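Local coordinates for protein cytochrome P450 (Bacillus megaterium, PDB 5L91) that probably acts as a heme-dependent monooxygenase of the cytochrome P450 family, and binds the steroid corticosterone, at residues 44-49 / 312-317. Residues are numbered along the deposited sequence; the frame is centred on the assembly and turned at random.
Sequences RQVWDV and HVVPWM. With C0R (corticosterone), chain F.
Strands 46-49 and 312-315 run parallel, Trp47 and Val49 of one alternating with His312 and Val314 of the other in backbone hydrogen bonds, until Trp316 N closes the ladder on Val49 O (2.9 Å) just before helix 317-320. On the face of Trp47, Val49 and Val313, beta-branched valines suit extended backbone, and Val49 CG2 packs on Val313 CG1 at 3.7 Å, with helix 52-60 against both. On the other face Asp48 joins Arg44, in the loop before its strand, to Trp316, just past the end of the other. Arg44, its chain bent at chi3 (39°), meets the carboxylate end-on, NH1 to OD2 and NH2 to OD1, each on a syn lone pair. Trp316 NE1 reaches the same OD1 (3.0 Å) from above the carboxylate plane, with the oxygen in the indole plane. Val46 CG2 sits over the rim of one guanidinium face, Val314 CG1 over that of one indole face. With Asp48 cut back to an alanine, the indole N-H is likely to lose its acceptor and the guanidinium two bonds. Corticosterone rests C21 on Val46 CG1 (3.6 Å) and C16 against the His312 ring edge. The buried aspartate probably helps to balance the charge of Arg44, which also bridges to Asp41, in the P450 beta domain.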
loop_
_atom_site.group_PDB
_atom_site.type_symbol
_atom_site.label_atom_id
_atom_site.label_comp_id
_atom_site.label_asym_id
_atom_site.label_seq_id
_atom_site.Cartn_x
_atom_site.Cartn_y
_atom_site.Cartn_z
ATOM N N ARG A 44 11.734 -20.733 -6.223
ATOM C CA ARG A 44 10.548 -19.891 -6.279
ATOM C C ARG A 44 9.877 -19.920 -7.634
ATOM O O ARG A 44 8.759 -19.418 -7.775
ATOM C CB ARG A 44 10.973 -18.476 -5.895
ATOM C CG ARG A 44 11.197 -18.364 -4.401
ATOM C CD ARG A 44 11.648 -16.948 -4.001
ATOM N NE ARG A 44 10.988 -15.874 -4.740
ATOM C CZ ARG A 44 11.627 -14.991 -5.513
ATOM N NH1 ARG A 44 12.941 -15.060 -5.653
ATOM N NH2 ARG A 44 10.954 -14.051 -6.137
ATOM N N GLN A 45 10.547 -20.464 -8.644
ATOM C CA GLN A 45 9.964 -20.568 -9.972
ATOM C C GLN A 45 9.555 -19.201 -10.514
ATOM O O GLN A 45 8.464 -19.023 -11.052
ATOM C CB GLN A 45 8.783 -21.536 -9.964
ATOM C CG GLN A 45 9.194 -23.011 -9.850
ATOM C CD GLN A 45 9.586 -23.589 -11.192
ATOM O OE1 GLN A 45 8.772 -23.657 -12.116
ATOM N NE2 GLN A 45 10.830 -24.017 -11.305
ATOM N N VAL A 46 10.462 -18.226 -10.414
ATOM C CA VAL A 46 10.170 -16.893 -10.932
ATOM C C VAL A 46 11.423 -16.260 -11.494
ATOM O O VAL A 46 12.552 -16.580 -11.097
ATOM C CB VAL A 46 9.580 -15.944 -9.857
ATOM C CG1 VAL A 46 8.239 -16.472 -9.299
ATOM C CG2 VAL A 46 10.624 -15.715 -8.747
ATOM N N TRP A 47 11.197 -15.328 -12.403
ATOM C CA TRP A 47 12.225 -14.396 -12.835
ATOM C C TRP A 47 12.153 -13.173 -11.944
ATOM O O TRP A 47 11.133 -12.484 -11.921
ATOM C CB TRP A 47 12.040 -13.951 -14.279
ATOM C CG TRP A 47 12.295 -14.961 -15.301
ATOM C CD1 TRP A 47 11.363 -15.690 -15.963
ATOM C CD2 TRP A 47 13.564 -15.346 -15.830
ATOM N NE1 TRP A 47 11.964 -16.507 -16.879
ATOM C CE2 TRP A 47 13.317 -16.333 -16.811
ATOM C CE3 TRP A 47 14.880 -14.958 -15.576
ATOM C CZ2 TRP A 47 14.338 -16.941 -17.536
ATOM C CZ3 TRP A 47 15.898 -15.565 -16.290
ATOM C CH2 TRP A 47 15.619 -16.554 -17.265
ATOM N N ASP A 48 13.210 -12.937 -11.193
ATOM C CA ASP A 48 13.401 -11.676 -10.510
ATOM C C ASP A 48 13.995 -10.642 -11.469
ATOM O O ASP A 48 14.943 -10.926 -12.213
ATOM C CB ASP A 48 14.298 -11.887 -9.305
ATOM C CG ASP A 48 13.619 -12.745 -8.207
ATOM O OD1 ASP A 48 12.454 -12.470 -7.878
ATOM O OD2 ASP A 48 14.250 -13.667 -7.668
ATOM N N VAL A 49 13.436 -9.429 -11.430
ATOM C CA VAL A 49 13.910 -8.292 -12.212
ATOM C C VAL A 49 14.260 -7.168 -11.242
ATOM O O VAL A 49 13.369 -6.626 -10.583
ATOM C CB VAL A 49 12.846 -7.814 -13.193
ATOM C CG1 VAL A 49 13.345 -6.630 -13.991
ATOM C CG2 VAL A 49 12.401 -8.954 -14.106
ATOM N N HIS A 312 6.484 -16.873 -14.536
ATOM C CA HIS A 312 6.158 -15.829 -13.579
ATOM C C HIS A 312 7.312 -14.835 -13.425
ATOM O O HIS A 312 8.484 -15.229 -13.404
ATOM C CB HIS A 312 5.850 -16.487 -12.241
ATOM C CG HIS A 312 4.510 -17.130 -12.196
ATOM N ND1 HIS A 312 3.806 -17.292 -11.027
ATOM C CD2 HIS A 312 3.717 -17.597 -13.186
ATOM C CE1 HIS A 312 2.650 -17.867 -11.294
ATOM N NE2 HIS A 312 2.570 -18.052 -12.597
ATOM N N VAL A 313 6.964 -13.544 -13.305
ATOM C CA VAL A 313 7.927 -12.446 -13.172
ATOM C C VAL A 313 7.652 -11.650 -11.898
ATOM O O VAL A 313 6.527 -11.224 -11.667
ATOM C CB VAL A 313 7.872 -11.491 -14.377
ATOM C CG1 VAL A 313 8.984 -10.419 -14.263
ATOM C CG2 VAL A 313 7.993 -12.236 -15.638
ATOM N N VAL A 314 8.701 -11.363 -11.144
ATOM C CA VAL A 314 8.641 -10.526 -9.959
ATOM C C VAL A 314 9.562 -9.318 -10.168
ATOM O O VAL A 314 10.769 -9.383 -9.908
ATOM C CB VAL A 314 9.041 -11.307 -8.704
ATOM C CG1 VAL A 314 9.106 -10.374 -7.533
ATOM C CG2 VAL A 314 8.042 -12.463 -8.449
ATOM N N PRO A 315 9.013 -8.181 -10.594
ATOM C CA PRO A 315 9.784 -6.919 -10.637
ATOM C C PRO A 315 9.894 -6.270 -9.259
ATOM O O PRO A 315 8.897 -6.132 -8.540
ATOM C CB PRO A 315 8.962 -6.043 -11.584
ATOM C CG PRO A 315 7.581 -6.490 -11.389
ATOM C CD PRO A 315 7.619 -7.980 -11.015
ATOM N N TRP A 316 11.123 -5.883 -8.894
ATOM C CA TRP A 316 11.453 -5.342 -7.566
ATOM C C TRP A 316 11.611 -3.830 -7.649
ATOM O O TRP A 316 12.718 -3.289 -7.806
ATOM C CB TRP A 316 12.727 -5.980 -7.016
ATOM C CG TRP A 316 12.578 -7.419 -6.746
ATOM C CD1 TRP A 316 12.673 -8.418 -7.652
ATOM C CD2 TRP A 316 12.292 -8.039 -5.491
ATOM N NE1 TRP A 316 12.487 -9.620 -7.050
ATOM C CE2 TRP A 316 12.241 -9.419 -5.721
ATOM C CE3 TRP A 316 12.069 -7.561 -4.202
ATOM C CZ2 TRP A 316 11.966 -10.331 -4.716
ATOM C CZ3 TRP A 316 11.802 -8.457 -3.209
ATOM C CH2 TRP A 316 11.770 -9.836 -3.466
ATOM N N MET A 317 10.488 -3.132 -7.532
ATOM C CA MET A 317 10.562 -1.679 -7.459
ATOM C C MET A 317 11.499 -1.241 -6.351
ATOM O O MET A 317 12.259 -0.281 -6.514
ATOM C CB MET A 317 9.186 -1.071 -7.232
ATOM C CG MET A 317 8.197 -1.369 -8.273
ATOM S SD MET A 317 7.113 -2.742 -7.840
ATOM C CE MET A 317 6.148 -2.042 -6.512
HETATM C C1 C0R F . 2.706 -10.690 -4.753
HETATM C C2 C0R F . 2.376 -9.265 -5.170
HETATM C C3 C0R F . 1.465 -9.093 -6.477
HETATM C C4 C0R F . 0.326 -10.246 -6.689
HETATM C C5 C0R F . 0.549 -11.566 -5.897
HETATM C C6 C0R F . -0.431 -12.811 -6.021
HETATM C C7 C0R F . 0.366 -14.005 -6.745
HETATM C C8 C0R F . 1.624 -14.317 -5.971
HETATM C C9 C0R F . 2.513 -13.061 -5.549
HETATM C C10 C0R F . 1.758 -11.819 -4.968
HETATM C C11 C0R F . 3.718 -13.593 -4.647
HETATM C C12 C0R F . 4.518 -14.847 -5.355
HETATM C C13 C0R F . 3.653 -15.946 -5.986
HETATM C C14 C0R F . 2.408 -15.310 -6.836
HETATM C C15 C0R F . 1.724 -16.351 -7.283
HETATM C C16 C0R F . 2.894 -17.357 -7.742
HETATM C C17 C0R F . 4.246 -16.673 -6.969
HETATM C C18 C0R F . 3.087 -16.829 -4.828
HETATM C C19 C0R F . 1.091 -12.193 -3.614
HETATM C C20 C0R F . 5.276 -17.728 -6.512
HETATM C C21 C0R F . 6.696 -17.248 -6.153
HETATM O O1 C0R F . 1.567 -8.175 -7.290
HETATM O O2 C0R F . 3.239 -13.941 -3.470
HETATM O O3 C0R F . 4.949 -18.907 -6.443
HETATM O O4 C0R F . 7.294 -18.136 -5.234
HETATM O O HOH W 1 7.494 -19.400 -13.281
#